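Local coordinates for polymerase X (Deinococcus radiodurans, PDB 2W9M), which probably catalyses the addition of deoxyribonucleotides to DNA as a family X DNA polymerase, and also carries a zinc-binding PHP domain, at residues 273-276 with 281-284; 429-434 with 463-468; 470-475 with 499-504. All coordinates share one frame; numbering follows the deposited sequence.

Contact 1: residues 273-276 with 281-284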
loop_
_atom_site.group_PDB
_atom_site.type_symbol
_atom_site.label_atom_id
_atom_site.label_comp_id
_atom_site.label_asym_id
_atom_site.label_seq_id
_atom_site.Cartn_x
_atom_site.Cartn_y
_atom_site.Cartn_z
ATOM N N GLY A 273 5.563 -10.003 -34.286
ATOM C CA GLY A 273 4.878 -10.348 -35.516
ATOM C C GLY A 273 4.429 -11.796 -35.549
ATOM O O GLY A 273 3.661 -12.196 -36.424
ATOM N N GLY A 274 4.914 -12.585 -34.598
ATOM C CA GLY A 274 4.487 -13.965 -34.476
ATOM C C GLY A 274 5.619 -14.954 -34.284
ATOM O O GLY A 274 6.784 -14.574 -34.159
ATOM N N LEU A 275 5.264 -16.234 -34.256
ATOM C CA LEU A 275 6.237 -17.308 -34.123
ATOM C C LEU A 275 6.515 -17.914 -35.496
ATOM O O LEU A 275 5.586 -18.257 -36.229
ATOM C CB LEU A 275 5.711 -18.377 -33.164
ATOM C CG LEU A 275 6.656 -19.515 -32.786
ATOM C CD1 LEU A 275 7.879 -18.976 -32.065
ATOM C CD2 LEU A 275 5.932 -20.529 -31.924
ATOM N N SER A 276 7.790 -18.043 -35.849
ATOM C CA SER A 276 8.153 -18.578 -37.159
ATOM C C SER A 276 9.230 -19.656 -37.078
ATOM O O SER A 276 9.802 -19.901 -36.017
ATOM C CB SER A 276 8.608 -17.454 -38.094
ATOM O OG SER A 276 9.917 -17.017 -37.772
ATOM N N VAL A 281 5.313 -20.209 -40.656
ATOM C CA VAL A 281 4.700 -19.231 -39.772
ATOM C C VAL A 281 3.583 -19.915 -38.997
ATOM O O VAL A 281 2.488 -20.122 -39.523
ATOM C CB VAL A 281 4.127 -18.037 -40.551
ATOM C CG1 VAL A 281 3.218 -17.207 -39.655
ATOM C CG2 VAL A 281 5.254 -17.188 -41.116
ATOM N N LEU A 282 3.867 -20.282 -37.753
ATOM C CA LEU A 282 2.885 -20.966 -36.919
ATOM C C LEU A 282 1.889 -19.985 -36.296
ATOM O O LEU A 282 2.286 -18.975 -35.717
ATOM C CB LEU A 282 3.590 -21.768 -35.824
ATOM C CG LEU A 282 4.820 -22.557 -36.279
ATOM C CD1 LEU A 282 5.513 -23.207 -35.095
ATOM C CD2 LEU A 282 4.433 -23.598 -37.317
ATOM N N PRO A 283 0.586 -20.280 -36.423
ATOM C CA PRO A 283 -0.455 -19.447 -35.816
ATOM C C PRO A 283 -0.289 -19.403 -34.304
ATOM O O PRO A 283 -0.133 -20.446 -33.667
ATOM C CB PRO A 283 -1.747 -20.182 -36.184
ATOM C CG PRO A 283 -1.396 -20.995 -37.386
ATOM C CD PRO A 283 0.020 -21.415 -37.171
ATOM N N THR A 284 -0.325 -18.200 -33.739
ATOM C CA THR A 284 -0.106 -18.016 -32.312
ATOM C C THR A 284 -1.185 -17.115 -31.707
ATOM O O THR A 284 -0.950 -15.933 -31.449
ATOM C CB THR A 284 1.296 -17.427 -32.052
ATOM O OG1 THR A 284 2.285 -18.446 -32.245
ATOM C CG2 THR A 284 1.403 -16.910 -30.640
#
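Ser276 and Val281 sit opposite each other as an antiparallel non-hydrogen-bonded pair, their CA atoms 4.4 Å apart, in the beta hairpin of strands 274-277 and 280-282. The hairpin forms two strands of the three-stranded antiparallel sheet in the thumb region of this family X polymerase. Strand 269-271 pairs with the far edge of the middle strand, 274-277. One weak backbone bond crosses the contact, from Leu282 N to Leu275 O at 3.1 Å, and it is clearly bent at 131°.

Leu275 makes the largest share of the contact. With CG anti to the backbone N (chi1 -174°), its side chain reaches Phe268, Leu270 of strand 269-271, and Ala293 of helix 287-293. On the same sheet face Leu275 CD2 meets Leu282 CD1 at 4.2 Å. Leu282 also touches Phe268. Ser276 and Val281 project from the other face. Before Leu275, Gly274 has a positive phi of 134°, where a CB would jam against the preceding carbonyl O. Beyond Pro283 the chain turns back in. Backbone bonds to Glu241 and Gly244 hold Thr284, which also rests on Val290. Its OG1 lies beside the base of the Leu275 side chain, 3.5 Å from Leu275 CB.

Contact 2: residues 429-434 with 463-468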
loop_
_atom_site.group_PDB
_atom_site.type_symbol
_atom_site.label_atom_id
_atom_site.label_comp_id
_atom_site.label_asym_id
_atom_site.label_seq_id
_atom_site.Cartn_x
_atom_site.Cartn_y
_atom_site.Cartn_z
ATOM N N SER A 429 8.199 5.289 14.589
ATOM C CA SER A 429 9.118 6.268 15.146
ATOM C C SER A 429 10.536 5.710 15.114
ATOM O O SER A 429 10.727 4.498 15.017
ATOM C CB SER A 429 8.729 6.586 16.588
ATOM O OG SER A 429 8.915 5.452 17.420
ATOM N N ASN A 430 11.527 6.596 15.195
ATOM C CA ASN A 430 12.929 6.185 15.250
ATOM C C ASN A 430 13.382 5.363 14.048
ATOM O O ASN A 430 13.803 4.218 14.193
ATOM C CB ASN A 430 13.195 5.397 16.532
ATOM C CG ASN A 430 13.220 6.276 17.759
ATOM O OD1 ASN A 430 12.238 6.359 18.500
ATOM N ND2 ASN A 430 14.346 6.947 17.982
ATOM N N PHE A 431 13.308 5.953 12.863
ATOM C CA PHE A 431 13.683 5.240 11.648
ATOM C C PHE A 431 15.189 5.256 11.406
ATOM O O PHE A 431 15.686 4.594 10.492
ATOM C CB PHE A 431 12.953 5.827 10.438
ATOM C CG PHE A 431 11.513 5.411 10.337
ATOM C CD1 PHE A 431 10.617 5.715 11.348
ATOM C CD2 PHE A 431 11.056 4.720 9.228
ATOM C CE1 PHE A 431 9.291 5.332 11.255
ATOM C CE2 PHE A 431 9.732 4.337 9.131
ATOM C CZ PHE A 431 8.849 4.642 10.146
ATOM N N THR A 432 15.918 6.007 12.225
ATOM C CA THR A 432 17.348 6.186 11.993
ATOM C C THR A 432 18.250 5.513 13.034
ATOM O O THR A 432 19.459 5.748 13.061
ATOM C CB THR A 432 17.717 7.676 11.846
ATOM O OG1 THR A 432 17.039 8.443 12.848
ATOM C CG2 THR A 432 17.310 8.186 10.470
ATOM N N LEU A 433 17.668 4.674 13.882
ATOM C CA LEU A 433 18.466 3.834 14.762
ATOM C C LEU A 433 19.428 3.001 13.918
ATOM O O LEU A 433 19.107 2.630 12.789
ATOM C CB LEU A 433 17.566 2.912 15.583
ATOM C CG LEU A 433 17.102 3.352 16.972
ATOM C CD1 LEU A 433 16.530 4.758 16.955
ATOM C CD2 LEU A 433 16.080 2.357 17.507
ATOM N N ASP A 434 20.608 2.711 14.458
ATOM C CA ASP A 434 21.556 1.847 13.760
ATOM C C ASP A 434 20.976 0.444 13.587
ATOM O O ASP A 434 20.099 0.036 14.348
ATOM C CB ASP A 434 22.897 1.787 14.499
ATOM C CG ASP A 434 22.734 1.651 16.001
ATOM O OD1 ASP A 434 23.220 0.643 16.563
ATOM O OD2 ASP A 434 22.119 2.549 16.621
ATOM N N LEU A 463 8.411 5.061 -3.456
ATOM C CA LEU A 463 8.521 6.359 -4.127
ATOM C C LEU A 463 8.681 7.539 -3.173
ATOM O O LEU A 463 8.590 8.690 -3.595
ATOM C CB LEU A 463 7.328 6.607 -5.059
ATOM C CG LEU A 463 7.089 5.598 -6.181
ATOM C CD1 LEU A 463 5.862 5.984 -6.990
ATOM C CD2 LEU A 463 8.305 5.490 -7.078
ATOM N N ARG A 464 8.919 7.260 -1.895
ATOM C CA ARG A 464 9.077 8.327 -0.908
ATOM C C ARG A 464 10.310 8.150 -0.022
ATOM O O ARG A 464 11.144 9.047 0.078
ATOM C CB ARG A 464 7.812 8.454 -0.050
ATOM C CG ARG A 464 7.942 9.439 1.106
ATOM C CD ARG A 464 6.598 9.704 1.775
ATOM N NE ARG A 464 5.666 10.351 0.860
ATOM C CZ ARG A 464 5.569 11.667 0.708
ATOM N NH1 ARG A 464 6.346 12.475 1.417
ATOM N NH2 ARG A 464 4.697 12.177 -0.149
ATOM N N ARG A 465 10.416 6.992 0.622
ATOM C CA ARG A 465 11.547 6.691 1.494
ATOM C C ARG A 465 11.764 5.183 1.583
ATOM O O ARG A 465 10.807 4.420 1.676
ATOM C CB ARG A 465 11.296 7.238 2.903
ATOM C CG ARG A 465 10.100 6.590 3.591
ATOM C CD ARG A 465 10.419 6.150 5.010
ATOM N NE ARG A 465 9.803 7.013 6.009
ATOM C CZ ARG A 465 8.633 6.765 6.591
ATOM N NH1 ARG A 465 7.947 5.675 6.276
ATOM N NH2 ARG A 465 8.150 7.607 7.494
ATOM N N PRO A 466 13.030 4.746 1.547
ATOM C CA PRO A 466 13.356 3.338 1.799
ATOM C C PRO A 466 13.027 2.967 3.243
ATOM O O PRO A 466 12.776 3.855 4.057
ATOM C CB PRO A 466 14.873 3.295 1.587
ATOM C CG PRO A 466 15.312 4.725 1.791
ATOM C CD PRO A 466 14.222 5.507 1.143
ATOM N N GLY A 467 13.027 1.675 3.555
ATOM C CA GLY A 467 12.774 1.230 4.913
ATOM C C GLY A 467 13.971 1.503 5.800
ATOM O O GLY A 467 15.048 1.845 5.307
ATOM N N TYR A 468 13.792 1.358 7.108
ATOM C CA TYR A 468 14.905 1.525 8.034
ATOM C C TYR A 468 15.889 0.373 7.896
ATOM O O TYR A 468 15.533 -0.712 7.430
ATOM C CB TYR A 468 14.423 1.657 9.488
ATOM C CG TYR A 468 13.184 0.853 9.823
ATOM C CD1 TYR A 468 11.967 1.481 10.057
ATOM C CD2 TYR A 468 13.233 -0.536 9.907
ATOM C CE1 TYR A 468 10.832 0.751 10.362
ATOM C CE2 TYR A 468 12.104 -1.273 10.213
ATOM C CZ TYR A 468 10.907 -0.624 10.439
ATOM O OH TYR A 468 9.785 -1.361 10.739
#
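Phe431 has a different partner on each face of its ring: the guanidinium of Arg465 on one and the edge of Tyr468 on the other. The three groups join two loops of the PHP domain, whose seven parallel strands form a beta/alpha barrel. One loop follows strand 422-426 and the other follows strand 453-454. No hydrogen bond links the two segments.

The guanidinium of Arg465 is stacked flat on the Phe431 ring, with centres 4.3 Å apart and planes at 30°. Phe431 CE2 sits over the middle of the guanidinium, 3.6 Å from Arg465 NH1. The Arg465 chain bends at chi2 and chi3 to bring its flat end over the ring. NH1 also makes a weak hydrogen bond to Gly459 O. An alanine in place of Arg465 would remove the guanidinium, which is likely to leave one face of the Phe431 ring without its cover and Gly459 O without this weak donor.

On the other face the rings of Phe431 and Tyr468 form an offset edge-to-face pair, with centroids 5.3 Å apart and planes at 65°. Tyr468 CD1 comes to 3.5 Å from Phe431 CD2. The far end of Tyr468 is held by a hydrogen bond from OH to Ala457 O, and its side chain also touches Leu442 of helix 435-446.

The zinc site is close by. The side chains of Phe431 and Tyr468 each lie about 5 Å from the side chain of a zinc ligand, His428 and His456 respectively. Backbone and side chain meet as well: Tyr468 CB is 3.4 Å from Phe431 O.

Contact 3: residues 470-475 with 499-504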
loop_
_atom_site.group_PDB
_atom_site.type_symbol
_atom_site.label_atom_id
_atom_site.label_comp_id
_atom_site.label_asym_id
_atom_site.label_seq_id
_atom_site.Cartn_x
_atom_site.Cartn_y
_atom_site.Cartn_z
ATOM N N LEU A 470 17.779 -2.669 8.974
ATOM C CA LEU A 470 17.670 -3.759 9.940
ATOM C C LEU A 470 18.052 -5.086 9.293
ATOM O O LEU A 470 18.224 -5.169 8.075
ATOM C CB LEU A 470 16.253 -3.846 10.529
ATOM C CG LEU A 470 15.205 -4.655 9.754
ATOM C CD1 LEU A 470 13.909 -4.756 10.542
ATOM C CD2 LEU A 470 14.954 -4.053 8.377
ATOM N N ASP A 471 18.189 -6.117 10.120
ATOM C CA ASP A 471 18.489 -7.460 9.644
ATOM C C ASP A 471 17.206 -8.279 9.564
ATOM O O ASP A 471 16.840 -8.971 10.514
ATOM C CB ASP A 471 19.487 -8.140 10.577
ATOM C CG ASP A 471 19.794 -9.564 10.162
ATOM O OD1 ASP A 471 19.508 -9.925 8.997
ATOM O OD2 ASP A 471 20.324 -10.320 11.002
ATOM N N LEU A 472 16.533 -8.205 8.422
ATOM C CA LEU A 472 15.207 -8.793 8.281
ATOM C C LEU A 472 15.175 -10.272 8.667
ATOM O O LEU A 472 14.256 -10.718 9.355
ATOM C CB LEU A 472 14.684 -8.602 6.859
ATOM C CG LEU A 472 13.254 -8.086 6.685
ATOM C CD1 LEU A 472 12.623 -8.726 5.458
ATOM C CD2 LEU A 472 12.391 -8.336 7.910
ATOM N N ASP A 473 16.179 -11.027 8.234
ATOM C CA ASP A 473 16.220 -12.468 8.496
ATOM C C ASP A 473 16.230 -12.803 9.987
ATOM O O ASP A 473 15.581 -13.758 10.419
ATOM C CB ASP A 473 17.414 -13.124 7.794
ATOM C CG ASP A 473 17.145 -13.403 6.321
ATOM O OD1 ASP A 473 17.994 -14.052 5.666
ATOM O OD2 ASP A 473 16.080 -12.979 5.819
ATOM N N ALA A 474 16.969 -12.023 10.769
ATOM C CA ALA A 474 16.971 -12.190 12.217
ATOM C C ALA A 474 15.575 -11.946 12.784
ATOM O O ALA A 474 15.081 -12.727 13.603
ATOM C CB ALA A 474 17.975 -11.247 12.858
ATOM N N VAL A 475 14.941 -10.861 12.342
ATOM C CA VAL A 475 13.610 -10.504 12.830
ATOM C C VAL A 475 12.580 -11.565 12.458
ATOM O O VAL A 475 11.795 -11.998 13.301
ATOM C CB VAL A 475 13.143 -9.137 12.297
ATOM C CG1 VAL A 475 11.726 -8.852 12.763
ATOM C CG2 VAL A 475 14.083 -8.040 12.758
ATOM N N TRP A 499 7.459 -9.146 -1.494
ATOM C CA TRP A 499 7.128 -10.490 -1.970
ATOM C C TRP A 499 8.378 -11.348 -2.130
ATOM O O TRP A 499 8.306 -12.572 -2.069
ATOM C CB TRP A 499 6.316 -10.458 -3.271
ATOM C CG TRP A 499 7.073 -9.959 -4.466
ATOM C CD1 TRP A 499 7.079 -8.687 -4.956
ATOM C CD2 TRP A 499 7.929 -10.724 -5.328
ATOM N NE1 TRP A 499 7.888 -8.607 -6.063
ATOM C CE2 TRP A 499 8.421 -9.843 -6.312
ATOM C CE3 TRP A 499 8.330 -12.061 -5.358
ATOM C CZ2 TRP A 499 9.291 -10.262 -7.318
ATOM C CZ3 TRP A 499 9.191 -12.472 -6.357
ATOM C CH2 TRP A 499 9.663 -11.575 -7.322
ATOM N N ARG A 500 9.524 -10.701 -2.319
ATOM C CA ARG A 500 10.780 -11.427 -2.450
ATOM C C ARG A 500 11.155 -12.113 -1.150
ATOM O O ARG A 500 11.632 -13.240 -1.159
ATOM C CB ARG A 500 11.902 -10.495 -2.908
ATOM C CG ARG A 500 11.797 -10.106 -4.370
ATOM C CD ARG A 500 12.552 -8.828 -4.672
ATOM N NE ARG A 500 12.154 -8.279 -5.964
ATOM C CZ ARG A 500 11.111 -7.475 -6.141
ATOM N NH1 ARG A 500 10.361 -7.121 -5.105
ATOM N NH2 ARG A 500 10.816 -7.024 -7.353
ATOM N N GLU A 501 10.935 -11.435 -0.030
ATOM C CA GLU A 501 11.226 -12.019 1.277
ATOM C C GLU A 501 10.179 -13.061 1.670
ATOM O O GLU A 501 10.501 -14.055 2.319
ATOM C CB GLU A 501 11.332 -10.934 2.345
ATOM C CG GLU A 501 12.455 -9.934 2.096
ATOM C CD GLU A 501 13.835 -10.577 2.108
ATOM O OE1 GLU A 501 13.947 -11.760 2.497
ATOM O OE2 GLU A 501 14.810 -9.894 1.732
ATOM N N ALA A 502 8.933 -12.832 1.268
ATOM C CA ALA A 502 7.859 -13.797 1.481
ATOM C C ALA A 502 8.119 -15.091 0.712
ATOM O O ALA A 502 7.819 -16.180 1.193
ATOM C CB ALA A 502 6.523 -13.202 1.069
ATOM N N LEU A 503 8.671 -14.960 -0.490
ATOM C CA LEU A 503 9.023 -16.117 -1.309
ATOM C C LEU A 503 10.050 -16.987 -0.594
ATOM O O LEU A 503 9.954 -18.210 -0.608
ATOM C CB LEU A 503 9.569 -15.669 -2.672
ATOM C CG LEU A 503 9.984 -16.771 -3.649
ATOM C CD1 LEU A 503 8.816 -17.689 -3.962
ATOM C CD2 LEU A 503 10.547 -16.167 -4.925
ATOM N N ARG A 504 11.027 -16.347 0.039
ATOM C CA ARG A 504 12.081 -17.064 0.748
ATOM C C ARG A 504 11.596 -17.727 2.034
ATOM O O ARG A 504 12.163 -18.724 2.473
ATOM C CB ARG A 504 13.249 -16.124 1.062
ATOM C CG ARG A 504 14.100 -15.768 -0.145
ATOM C CD ARG A 504 15.190 -14.763 0.203
ATOM N NE ARG A 504 16.188 -15.311 1.118
ATOM C CZ ARG A 504 16.475 -14.800 2.311
ATOM N NH1 ARG A 504 15.842 -13.720 2.744
ATOM N NH2 ARG A 504 17.405 -15.361 3.073
#
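Leu472 and Glu501 make the close-packed part of this contact, while Asp473 and Arg504 bridge its outer side. Residues 470-475 lead into and form the first turn of helix 472-482, with Asp471 at its N-cap; residues 499-504 are most of helix 499-505. These helices come before and after strand 485-489 in the beta/alpha barrel of the PHP domain. The backbones stay well apart, with Leu472 CA 8.7 Å from Glu501 CA, and side chains do all the joining.

On the packed side Leu472 CD1 presses on the aliphatic part of Glu501, 3.6 Å from Glu501 CG. Leu472 also touches Leu497, in the loop leading to the second helix. A bend at chi2 (-63°) turns the methylenes of Glu501 to the leucine and its carboxylate to Arg504.

The outer side is polar. Arg504 is exposed and reaches across to the other helix through a chain bent at chi3. It grips Asp473 end-on, one nitrogen to each oxygen. Arg504 NH2 to Asp473 OD1 is 3.0 Å and nearly straight at 175°, and Arg504 NH1 to Asp473 OD2 is 3.2 Å. Both oxygens use their syn lone pairs, and the carboxylate and guanidinium planes are only 23° apart. The paired bonds keep the two groups nearly coplanar and limit their rotation. Asp473 OD2 also receives a weak hydrogen bond from Trp505 NE1.

The arginine ties the two acids together in a salt-bridge network. Asp473 OD2 and Glu501 OE1 are like charges 4.1 Å apart, and the shared arginine probably offsets their repulsion. The place of Asp473 in the first turn of its helix would probably also favour a negative charge. Arg504 NH1 serves both acids, and its bond to Glu501 OE1, one helical turn back, is 2.7 Å long but bent.

Contact 1 stands apart in the thumb region, its centre about 50 Å from that of contact 2 and 42 Å from that of contact 3. It joins neighbouring strands of one hairpin, and its inner side is apolar and partly buried. Contacts 2 and 3 both belong to the zinc-binding PHP domain, with centres about 16 Å apart. They adjoin in sequence, since the loop ending at Tyr468 runs into helix 472-482. Contact 2 is partly buried beside the zinc ligands and relies on a guanidinium stack and an edge-to-face ring pair. Contact 3 lies at the surface between two barrel helices and relies mainly on paired charges.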